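Local coordinates for predicted acetyltransferase (Clostridium acetobutylicum, PDB 3MGD), which binds acetyl-CoA and probably transfers its acetyl group to an acceptor molecule, as members of the GNAT family do, at residues A[3-8]-A[55-60]; A[17-22]-A[86-91]; A[104-109]-A[131-136]. All coordinates share one frame; numbering follows the deposited sequence.

Interaction 1: residues A[3-8]-A[55-60]; sequences NYRKAD and IAEENN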
# COMPACT_ATOMS: atom_id res chain seq x y z
N ASN A 3 -28.39 6.97 -10.23
CA ASN A 3 -28.23 5.52 -10.16
C ASN A 3 -26.79 5.07 -9.90
O ASN A 3 -25.84 5.62 -10.46
CB ASN A 3 -28.85 4.80 -11.37
CG ASN A 3 -28.04 4.97 -12.63
OD1 ASN A 3 -28.12 6.00 -13.30
ND2 ASN A 3 -27.28 3.94 -12.99
N TYR A 4 -26.64 4.08 -9.03
CA TYR A 4 -25.31 3.59 -8.66
C TYR A 4 -25.06 2.20 -9.23
O TYR A 4 -25.93 1.32 -9.13
CB TYR A 4 -25.18 3.54 -7.14
CG TYR A 4 -25.17 4.91 -6.49
CD1 TYR A 4 -26.35 5.60 -6.25
CD2 TYR A 4 -23.97 5.50 -6.11
CE1 TYR A 4 -26.34 6.86 -5.64
CE2 TYR A 4 -23.94 6.74 -5.51
CZ TYR A 4 -25.12 7.42 -5.28
OH TYR A 4 -25.06 8.66 -4.67
N ARG A 5 -23.88 2.00 -9.80
CA ARG A 5 -23.49 0.68 -10.31
C ARG A 5 -21.97 0.51 -10.23
O ARG A 5 -21.23 1.50 -10.13
CB ARG A 5 -23.95 0.48 -11.75
CG ARG A 5 -23.32 1.43 -12.75
CD ARG A 5 -23.85 1.20 -14.16
NE ARG A 5 -23.23 2.10 -15.12
CZ ARG A 5 -22.15 1.81 -15.83
NH1 ARG A 5 -21.57 0.63 -15.70
NH2 ARG A 5 -21.65 2.69 -16.67
N LYS A 6 -21.52 -0.74 -10.28
CA LYS A 6 -20.09 -1.03 -10.33
C LYS A 6 -19.62 -1.00 -11.77
O LYS A 6 -20.31 -1.49 -12.67
CB LYS A 6 -19.79 -2.39 -9.66
CG LYS A 6 -19.84 -2.35 -8.14
CD LYS A 6 -19.96 -3.74 -7.51
CE LYS A 6 -21.30 -4.39 -7.87
NZ LYS A 6 -21.59 -5.59 -7.04
N ALA A 7 -18.47 -0.38 -12.01
CA ALA A 7 -17.92 -0.26 -13.36
C ALA A 7 -17.55 -1.62 -13.97
O ALA A 7 -17.06 -2.50 -13.26
CB ALA A 7 -16.70 0.66 -13.34
N ASP A 8 -17.76 -1.75 -15.28
CA ASP A 8 -17.40 -2.95 -16.05
C ASP A 8 -16.26 -2.62 -17.00
O ASP A 8 -15.90 -1.45 -17.15
CB ASP A 8 -18.57 -3.41 -16.94
CG ASP A 8 -19.87 -3.60 -16.18
OD1 ASP A 8 -19.86 -4.32 -15.16
OD2 ASP A 8 -20.89 -3.04 -16.62
N ILE A 55 -19.77 3.81 -9.53
CA ILE A 55 -20.09 5.07 -10.20
C ILE A 55 -21.52 5.51 -9.91
O ILE A 55 -22.41 4.69 -9.71
CB ILE A 55 -19.88 4.98 -11.74
CG1 ILE A 55 -20.98 4.17 -12.40
CG2 ILE A 55 -18.52 4.38 -12.09
CD1 ILE A 55 -20.80 4.04 -13.90
N ALA A 56 -21.72 6.82 -9.84
CA ALA A 56 -23.05 7.39 -9.68
C ALA A 56 -23.34 8.08 -10.99
O ALA A 56 -22.52 8.86 -11.47
CB ALA A 56 -23.06 8.40 -8.55
N GLU A 57 -24.48 7.75 -11.59
CA GLU A 57 -24.84 8.26 -12.91
C GLU A 57 -26.18 8.96 -12.87
O GLU A 57 -27.07 8.58 -12.10
CB GLU A 57 -24.97 7.11 -13.91
CG GLU A 57 -23.69 6.47 -14.36
CD GLU A 57 -23.97 5.37 -15.36
OE1 GLU A 57 -24.97 4.65 -15.18
OE2 GLU A 57 -23.18 5.23 -16.33
N GLU A 58 -26.33 9.97 -13.71
CA GLU A 58 -27.63 10.57 -13.95
C GLU A 58 -27.71 10.91 -15.43
O GLU A 58 -26.75 11.41 -16.01
CB GLU A 58 -27.80 11.82 -13.08
CG GLU A 58 -29.20 12.42 -13.15
CD GLU A 58 -29.49 13.33 -11.98
OE1 GLU A 58 -28.58 14.08 -11.56
OE2 GLU A 58 -30.64 13.31 -11.49
N ASN A 59 -28.85 10.62 -16.06
CA ASN A 59 -28.98 10.82 -17.50
C ASN A 59 -27.79 10.18 -18.21
O ASN A 59 -27.28 10.70 -19.20
CB ASN A 59 -29.09 12.31 -17.85
CG ASN A 59 -30.35 12.95 -17.30
OD1 ASN A 59 -31.38 12.30 -17.14
ND2 ASN A 59 -30.28 14.25 -17.01
N ASN A 60 -27.36 9.05 -17.68
CA ASN A 60 -26.15 8.37 -18.12
C ASN A 60 -24.95 9.28 -18.43
O ASN A 60 -24.26 9.12 -19.45
CB ASN A 60 -26.44 7.38 -19.26
CG ASN A 60 -27.05 6.09 -18.74
OD1 ASN A 60 -27.51 6.02 -17.60
ND2 ASN A 60 -27.04 5.05 -19.57

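Interaction 2: residues A[17-22]-A[86-91]; sequences SIRKRQ and YITNMY. With ACO (acetyl coenzyme *a), chain C.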
# COMPACT_ATOMS: atom_id res chain seq x y z
N SER A 17 -10.64 8.80 -18.12
CA SER A 17 -10.86 10.24 -18.25
C SER A 17 -11.18 10.90 -16.92
O SER A 17 -10.67 11.98 -16.61
CB SER A 17 -12.00 10.54 -19.24
OG SER A 17 -11.61 10.20 -20.56
N ILE A 18 -12.04 10.26 -16.14
CA ILE A 18 -12.44 10.83 -14.86
C ILE A 18 -11.26 10.86 -13.90
O ILE A 18 -11.11 11.83 -13.14
CB ILE A 18 -13.58 10.05 -14.22
CG1 ILE A 18 -14.79 10.05 -15.16
CG2 ILE A 18 -13.93 10.66 -12.86
CD1 ILE A 18 -15.90 9.11 -14.72
N ARG A 19 -10.41 9.83 -13.92
CA ARG A 19 -9.22 9.87 -13.06
C ARG A 19 -8.31 11.04 -13.41
O ARG A 19 -7.81 11.73 -12.53
CB ARG A 19 -8.43 8.54 -13.04
CG ARG A 19 -7.16 8.62 -12.18
CD ARG A 19 -6.61 7.26 -11.69
NE ARG A 19 -5.31 7.47 -11.03
CZ ARG A 19 -5.17 7.91 -9.79
NH1 ARG A 19 -6.23 8.19 -9.03
NH2 ARG A 19 -3.95 8.11 -9.30
N LYS A 20 -8.05 11.27 -14.70
CA LYS A 20 -7.24 12.43 -15.07
C LYS A 20 -7.89 13.73 -14.61
O LYS A 20 -7.22 14.63 -14.08
CB LYS A 20 -7.00 12.47 -16.59
CG LYS A 20 -6.12 11.34 -17.12
CD LYS A 20 -5.73 11.54 -18.59
CE LYS A 20 -6.92 11.45 -19.51
NZ LYS A 20 -6.53 11.41 -20.97
N ARG A 21 -9.20 13.83 -14.80
CA ARG A 21 -9.95 15.01 -14.42
C ARG A 21 -9.82 15.27 -12.92
O ARG A 21 -9.63 16.40 -12.49
CB ARG A 21 -11.40 14.80 -14.79
CG ARG A 21 -12.24 16.05 -14.79
CD ARG A 21 -13.48 15.79 -15.60
NE ARG A 21 -14.65 16.34 -14.95
CZ ARG A 21 -15.85 15.77 -14.99
NH1 ARG A 21 -16.03 14.61 -15.63
NH2 ARG A 21 -16.85 16.34 -14.37
N GLN A 22 -9.91 14.19 -12.15
CA GLN A 22 -9.77 14.23 -10.69
C GLN A 22 -8.40 14.73 -10.27
O GLN A 22 -8.29 15.62 -9.44
CB GLN A 22 -10.00 12.83 -10.15
CG GLN A 22 -9.77 12.70 -8.65
CD GLN A 22 -9.51 11.26 -8.29
OE1 GLN A 22 -10.06 10.35 -8.92
NE2 GLN A 22 -8.67 11.04 -7.27
N TYR A 86 -7.64 -0.31 -0.23
CA TYR A 86 -7.01 0.98 -0.50
C TYR A 86 -8.01 1.81 -1.28
O TYR A 86 -8.37 1.48 -2.41
CB TYR A 86 -5.73 0.78 -1.32
CG TYR A 86 -5.07 2.07 -1.75
CD1 TYR A 86 -4.34 2.83 -0.84
CD2 TYR A 86 -5.18 2.54 -3.05
CE1 TYR A 86 -3.73 4.03 -1.23
CE2 TYR A 86 -4.59 3.73 -3.45
CZ TYR A 86 -3.86 4.46 -2.54
OH TYR A 86 -3.27 5.64 -2.94
N ILE A 87 -8.49 2.89 -0.68
CA ILE A 87 -9.52 3.70 -1.32
C ILE A 87 -8.90 4.77 -2.22
O ILE A 87 -7.89 5.38 -1.87
CB ILE A 87 -10.49 4.29 -0.26
CG1 ILE A 87 -11.35 3.14 0.30
CG2 ILE A 87 -11.30 5.46 -0.84
CD1 ILE A 87 -12.46 3.56 1.23
N THR A 88 -9.51 4.97 -3.38
CA THR A 88 -8.89 5.78 -4.42
C THR A 88 -9.93 6.20 -5.45
O THR A 88 -11.08 5.78 -5.37
CB THR A 88 -7.73 4.96 -5.08
OG1 THR A 88 -6.92 5.82 -5.90
CG2 THR A 88 -8.28 3.79 -5.92
N ASN A 89 -9.51 7.01 -6.42
CA ASN A 89 -10.36 7.38 -7.53
C ASN A 89 -11.68 7.97 -7.09
O ASN A 89 -12.71 7.71 -7.69
CB ASN A 89 -10.62 6.18 -8.45
CG ASN A 89 -9.36 5.69 -9.14
OD1 ASN A 89 -8.31 6.32 -9.04
ND2 ASN A 89 -9.45 4.55 -9.81
N MSE A 90 -11.66 8.76 -6.02
CA MSE A 90 -12.89 9.41 -5.61
C MSE A 90 -13.01 10.80 -6.23
O MSE A 90 -12.12 11.63 -6.16
CB MSE A 90 -13.01 9.46 -4.09
CG MSE A 90 -13.12 8.04 -3.50
SE MSE A 90 -13.61 8.11 -1.64
CE MSE A 90 -15.40 8.86 -1.82
N TYR A 91 -14.16 11.02 -6.86
CA TYR A 91 -14.40 12.28 -7.54
C TYR A 91 -15.90 12.51 -7.53
O TYR A 91 -16.68 11.58 -7.78
CB TYR A 91 -13.86 12.24 -8.98
CG TYR A 91 -14.07 13.57 -9.69
CD1 TYR A 91 -13.18 14.62 -9.52
CD2 TYR A 91 -15.17 13.77 -10.51
CE1 TYR A 91 -13.38 15.86 -10.17
CE2 TYR A 91 -15.38 14.99 -11.15
CZ TYR A 91 -14.49 16.02 -10.98
OH TYR A 91 -14.73 17.23 -11.63
N1A ACO C . -25.24 17.11 6.49
C2A ACO C . -24.38 18.20 6.64
N3A ACO C . -23.24 18.33 5.80
C4A ACO C . -22.97 17.31 4.80
C5A ACO C . -23.86 16.19 4.65
C6A ACO C . -24.97 16.07 5.47
N6A ACO C . -25.86 14.94 5.31
N7A ACO C . -23.36 15.36 3.59
C8A ACO C . -22.20 15.95 3.10
N9A ACO C . -21.94 17.15 3.86
C1B ACO C . -20.87 18.09 3.55
C2B ACO C . -19.73 17.62 4.47
O2B ACO C . -19.88 17.56 5.85
C3B ACO C . -18.54 18.34 3.87
O3B ACO C . -18.26 19.65 4.29
P3B ACO C . -17.24 19.99 5.47
O7A ACO C . -17.59 21.42 6.00
O8A ACO C . -15.79 19.96 4.94
O9A ACO C . -17.38 18.98 6.59
C4B ACO C . -18.84 18.13 2.34
O4B ACO C . -20.30 18.30 2.25
C5B ACO C . -18.23 17.03 1.50
O5B ACO C . -18.79 15.77 1.80
P1A ACO C . -19.43 14.88 0.67
O1A ACO C . -20.66 15.54 0.03
O2A ACO C . -19.73 13.52 1.28
O3A ACO C . -18.28 14.72 -0.41
P2A ACO C . -18.40 15.17 -1.93
O4A ACO C . -18.53 16.72 -2.10
O5A ACO C . -19.49 14.40 -2.64
O6A ACO C . -17.08 14.68 -2.62
CBP ACO C . -14.68 14.82 -2.96
CCP ACO C . -15.85 14.90 -1.99
CDP ACO C . -13.36 14.83 -2.20
CEP ACO C . -14.83 13.58 -3.77
CAP ACO C . -14.73 16.09 -3.89
OAP ACO C . -14.56 17.27 -3.18
C9P ACO C . -13.86 16.01 -5.12
O9P ACO C . -14.19 15.36 -6.12
N8P ACO C . -12.63 16.76 -5.09
C7P ACO C . -11.69 16.69 -6.20
C6P ACO C . -11.10 15.34 -6.35
C5P ACO C . -10.59 14.81 -5.03
O5P ACO C . -9.93 15.53 -4.28
N4P ACO C . -10.95 13.48 -4.67
C3P ACO C . -10.32 12.80 -3.56
C2P ACO C . -8.95 12.23 -3.81
S1P ACO C . -8.30 11.27 -2.46
C ACO C . -8.87 9.69 -2.50
O ACO C . -9.61 9.34 -3.40
CH3 ACO C . -8.57 8.79 -1.37
O HOH W 1 -6.65 8.94 -6.26
O HOH W 2 -11.68 9.01 -10.55

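Interaction 3: residues A[104-109]-A[131-136]; sequences GMLDRL and PVYKKY. With ACO (acetyl coenzyme *a), chain C.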
# COMPACT_ATOMS: atom_id res chain seq x y z
N GLY A 104 -21.51 8.68 1.11
CA GLY A 104 -22.29 7.48 0.81
C GLY A 104 -21.48 6.47 -0.01
O GLY A 104 -21.66 5.27 0.14
N MSE A 105 -20.60 6.96 -0.88
CA MSE A 105 -19.69 6.07 -1.61
C MSE A 105 -18.78 5.32 -0.64
O MSE A 105 -18.54 4.12 -0.81
CB MSE A 105 -18.83 6.85 -2.61
CG MSE A 105 -19.54 7.31 -3.86
SE MSE A 105 -20.15 5.80 -4.93
CE MSE A 105 -19.96 6.58 -6.71
N LEU A 106 -18.26 6.03 0.36
CA LEU A 106 -17.42 5.38 1.37
C LEU A 106 -18.16 4.21 2.01
O LEU A 106 -17.56 3.17 2.26
CB LEU A 106 -16.95 6.38 2.44
CG LEU A 106 -15.91 7.42 2.00
CD1 LEU A 106 -15.78 8.56 3.01
CD2 LEU A 106 -14.58 6.75 1.76
N ASP A 107 -19.46 4.36 2.28
CA ASP A 107 -20.24 3.25 2.84
C ASP A 107 -20.21 2.05 1.90
O ASP A 107 -20.06 0.91 2.35
CB ASP A 107 -21.71 3.63 3.11
CG ASP A 107 -21.86 4.66 4.22
OD1 ASP A 107 -21.01 4.73 5.13
OD2 ASP A 107 -22.87 5.39 4.21
N ARG A 108 -20.37 2.29 0.60
CA ARG A 108 -20.37 1.20 -0.37
C ARG A 108 -19.00 0.53 -0.44
O ARG A 108 -18.92 -0.69 -0.60
CB ARG A 108 -20.78 1.68 -1.76
CG ARG A 108 -22.19 2.23 -1.84
CD ARG A 108 -22.54 2.57 -3.29
NE ARG A 108 -23.90 3.10 -3.42
CZ ARG A 108 -24.99 2.36 -3.59
NH1 ARG A 108 -24.91 1.03 -3.65
NH2 ARG A 108 -26.17 2.94 -3.71
N LEU A 109 -17.93 1.31 -0.32
CA LEU A 109 -16.59 0.75 -0.38
C LEU A 109 -16.27 -0.08 0.85
O LEU A 109 -15.65 -1.13 0.75
CB LEU A 109 -15.54 1.84 -0.59
CG LEU A 109 -15.67 2.60 -1.92
CD1 LEU A 109 -14.64 3.71 -1.99
CD2 LEU A 109 -15.54 1.68 -3.12
N PRO A 131 -11.07 16.39 5.03
CA PRO A 131 -12.17 16.61 5.98
C PRO A 131 -13.29 15.59 5.83
O PRO A 131 -13.95 15.25 6.81
CB PRO A 131 -12.69 18.00 5.62
CG PRO A 131 -11.72 18.59 4.64
CD PRO A 131 -11.02 17.45 4.00
N VAL A 132 -13.53 15.11 4.61
CA VAL A 132 -14.52 14.05 4.39
C VAL A 132 -14.11 12.76 5.10
O VAL A 132 -14.91 12.15 5.82
CB VAL A 132 -14.72 13.76 2.89
CG1 VAL A 132 -15.81 12.72 2.68
CG2 VAL A 132 -15.06 15.05 2.15
N TYR A 133 -12.86 12.35 4.90
CA TYR A 133 -12.35 11.14 5.51
C TYR A 133 -12.20 11.29 7.02
O TYR A 133 -12.48 10.35 7.76
CB TYR A 133 -11.02 10.72 4.86
CG TYR A 133 -11.13 10.70 3.35
CD1 TYR A 133 -12.25 10.17 2.72
CD2 TYR A 133 -10.12 11.22 2.55
CE1 TYR A 133 -12.37 10.17 1.34
CE2 TYR A 133 -10.23 11.21 1.17
CZ TYR A 133 -11.36 10.69 0.57
OH TYR A 133 -11.49 10.67 -0.81
N LYS A 134 -11.77 12.47 7.47
CA LYS A 134 -11.67 12.74 8.91
C LYS A 134 -13.04 12.62 9.55
O LYS A 134 -13.20 11.98 10.59
CB LYS A 134 -11.07 14.13 9.18
CG LYS A 134 -9.55 14.23 8.98
CD LYS A 134 -8.81 13.17 9.80
CE LYS A 134 -7.30 13.29 9.63
NZ LYS A 134 -6.74 14.51 10.29
N LYS A 135 -14.03 13.25 8.93
CA LYS A 135 -15.41 13.18 9.42
C LYS A 135 -15.89 11.74 9.50
O LYS A 135 -16.60 11.35 10.44
CB LYS A 135 -16.36 14.04 8.57
CG LYS A 135 -17.80 14.05 9.04
CD LYS A 135 -18.70 14.80 8.05
CE LYS A 135 -20.10 15.05 8.61
NZ LYS A 135 -21.08 15.42 7.54
N TYR A 136 -15.45 10.92 8.55
CA TYR A 136 -15.87 9.52 8.45
C TYR A 136 -15.20 8.59 9.47
O TYR A 136 -15.70 7.50 9.72
CB TYR A 136 -15.58 9.00 7.04
CG TYR A 136 -16.35 7.75 6.66
CD1 TYR A 136 -17.66 7.83 6.19
CD2 TYR A 136 -15.75 6.51 6.72
CE1 TYR A 136 -18.36 6.68 5.84
CE2 TYR A 136 -16.44 5.36 6.36
CZ TYR A 136 -17.74 5.45 5.92
OH TYR A 136 -18.40 4.31 5.55
N1A ACO C . -25.24 17.11 6.49
C2A ACO C . -24.38 18.20 6.64
N3A ACO C . -23.24 18.33 5.80
C4A ACO C . -22.97 17.31 4.80
C5A ACO C . -23.86 16.19 4.65
C6A ACO C . -24.97 16.07 5.47
N6A ACO C . -25.86 14.94 5.31
N7A ACO C . -23.36 15.36 3.59
C8A ACO C . -22.20 15.95 3.10
N9A ACO C . -21.94 17.15 3.86
C1B ACO C . -20.87 18.09 3.55
C2B ACO C . -19.73 17.62 4.47
O2B ACO C . -19.88 17.56 5.85
C3B ACO C . -18.54 18.34 3.87
O3B ACO C . -18.26 19.65 4.29
P3B ACO C . -17.24 19.99 5.47
O7A ACO C . -17.59 21.42 6.00
O8A ACO C . -15.79 19.96 4.94
O9A ACO C . -17.38 18.98 6.59
C4B ACO C . -18.84 18.13 2.34
O4B ACO C . -20.30 18.30 2.25
C5B ACO C . -18.23 17.03 1.50
O5B ACO C . -18.79 15.77 1.80
P1A ACO C . -19.43 14.88 0.67
O1A ACO C . -20.66 15.54 0.03
O2A ACO C . -19.73 13.52 1.28
O3A ACO C . -18.28 14.72 -0.41
P2A ACO C . -18.40 15.17 -1.93
O4A ACO C . -18.53 16.72 -2.10
O5A ACO C . -19.49 14.40 -2.64
O6A ACO C . -17.08 14.68 -2.62
CBP ACO C . -14.68 14.82 -2.96
CCP ACO C . -15.85 14.90 -1.99
CDP ACO C . -13.36 14.83 -2.20
CEP ACO C . -14.83 13.58 -3.77
CAP ACO C . -14.73 16.09 -3.89
OAP ACO C . -14.56 17.27 -3.18
C9P ACO C . -13.86 16.01 -5.12
O9P ACO C . -14.19 15.36 -6.12
N8P ACO C . -12.63 16.76 -5.09
C7P ACO C . -11.69 16.69 -6.20
C6P ACO C . -11.10 15.34 -6.35
C5P ACO C . -10.59 14.81 -5.03
O5P ACO C . -9.93 15.53 -4.28
N4P ACO C . -10.95 13.48 -4.67
C3P ACO C . -10.32 12.80 -3.56
C2P ACO C . -8.95 12.23 -3.81
S1P ACO C . -8.30 11.27 -2.46
C ACO C . -8.87 9.69 -2.50
O ACO C . -9.61 9.34 -3.40
CH3 ACO C . -8.57 8.79 -1.37

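Interaction 1: residues A[3-8]-A[55-60]
Strand 3-6 pairs antiparallel with the end of strand 51-58, with Asn-3/Glu-57 and Arg-5/Ile-55 as hydrogen-bonded pairs flanking the non-hydrogen-bonded pair Tyr-4/Ala-56; Asn-3 N reaches Glu-57 O at 2.8 Å. On the face that carries Asn-3, Arg-5, Ile-55 and Glu-57, the carboxylate of Glu-57 is gripped by three N-H groups. Arg-5 takes it side-on in a salt bridge, Arg-5 NE to Glu-57 OE1 at 3.1 Å and Arg-5 NH2 to Glu-57 OE2 at 3.0 Å. Both oxygens lie close to the guanidinium plane, yet the nitrogens stand well above the carboxylate plane, the two planes being 61° apart. Asn-3 ND2 adds a longer bond of 3.3 Å to the anti lone pair of Glu-57 OE1. With chi1 at 64° and an extended chain beyond CG, Arg-5 lays its guanidinium over Ile-55, whose CD1 sits under one face, 3.2 Å from Arg-5 CZ. Asp-11 takes the other end of the guanidinium, at NH1. On the opposite face the ring of Tyr-4 passes Ala-56, CE2 to CB 3.6 Å. Strand 3-6 is the outermost strand of the sheet at this end; strand 61-72 flanks 51-58 on its other side, and helix 101-115 packs on Tyr-4 and Ala-56 through Met-105.

Interaction 2: residues A[17-22]-A[86-91]
Tyr-91 turns its ring against helix 12-25, where the CA of Gln-22 lies 3.6 Å from Tyr-91 CD1 and the CG2 of Ile-18 meets the other flank at CD2. In one of its two modelled conformers, Arg-21 lies across the outer end of the ring, with Tyr-91 CE2 over one guanidinium face and its own NH2 salt-bridged to Glu-93. Gln-22, its CG trans to the backbone N (chi1 175°) and its chain extended, reaches obliquely toward the backbone of Asn-89. There its OE1 comes 3.3 Å from Asn-89 CA, and its NE2 bonds Glu-26 and a water. That water also accepts from Arg-19 NH1 at 2.9 Å and lies near the guanidinium plane, tying both helix side chains to Thr-88 OG1. Arg-19 crosses Asn-89 at about a right angle; its NH1 makes a weak, bent bond to Asn-89 OD1 (2.8 Å, 122°), and its NH2 bonds the Pro-75 carbonyl of the second subunit. Glu-53 holds the ND2 of Asn-89. The backbone of Asn-89 has positive phi (55°), interrupting the regular strand beside the cofactor. Just beyond it, Met-90 O accepts from N4P of acetyl-CoA at 2.6 Å, and Met-90 N donates weakly to its acetyl oxygen O at 3.4 Å. Such a bulged strand, bonding pantetheine through its main chain, is characteristic of the acetyl-CoA site of the GNAT fold.

Interaction 3: residues A[104-109]-A[131-136]
Tyr-136 OH donates to Asp-107 OD1 at 2.7 Å, joining helices 101-115 and 129-136, two helices of the GNAT fold that both border the acetyl-CoA site. The phenol oxygen meets the anti side of the carboxylate, 17° out of its plane, and OD1 lies at the edge of the tyrosine ring. Leu-106 points into the interface. Its CB sits over one face of Tyr-136 in a CH-pi contact, 3.9 Å from the ring centroid. Leu-106 CD1 continues along that ring, touches Val-132 CG1 and lies 3.9 Å from Tyr-133 CD1, at the edge of the Tyr-133 ring. With chi1 at -161°, Tyr-136 holds its ring out from its own helix toward Leu-106. The helix segments themselves stay 11.4 Å apart, crossing at -60°, and large side chains bridge the gap. Behind Leu-106 lie Ile-87 and Met-90 of strand 83-92, whereas Leu-147 of the second subunit packs against Tyr-136. Helix 129-136 also meets the cofactor: Lys-135 NZ donates to the ribose hydroxyl O2B at 3.0 Å, and Val-132 CG2 touches the ribose carbon C5B. Farther along the cofactor, Tyr-133 OH lies 3.3 Å from the acetyl carbon C of acetyl-CoA.

Interaction 1 lies at the sheet's edge and is only partly buried; there regular strand pairing is joined by a charged cluster. Interactions 2 and 3 are buried and share acetyl-CoA: residues 86-91 bond the pantetheine and acetyl part by backbone atoms, whereas 131-136 reach the ribose and acetyl group by side chains. Interaction 2 joins helix to strand by aromatic packing and water-linked polar groups; interaction 3 joins two helices mainly by apolar contact. They meet where Met-90 SE lies 3.4 Å from Tyr-133 OH. Helix 101-115 links interactions 1 and 3, since Arg-108 makes a cation-pi contact with Tyr-4. Both cofactor contacts also touch the second subunit.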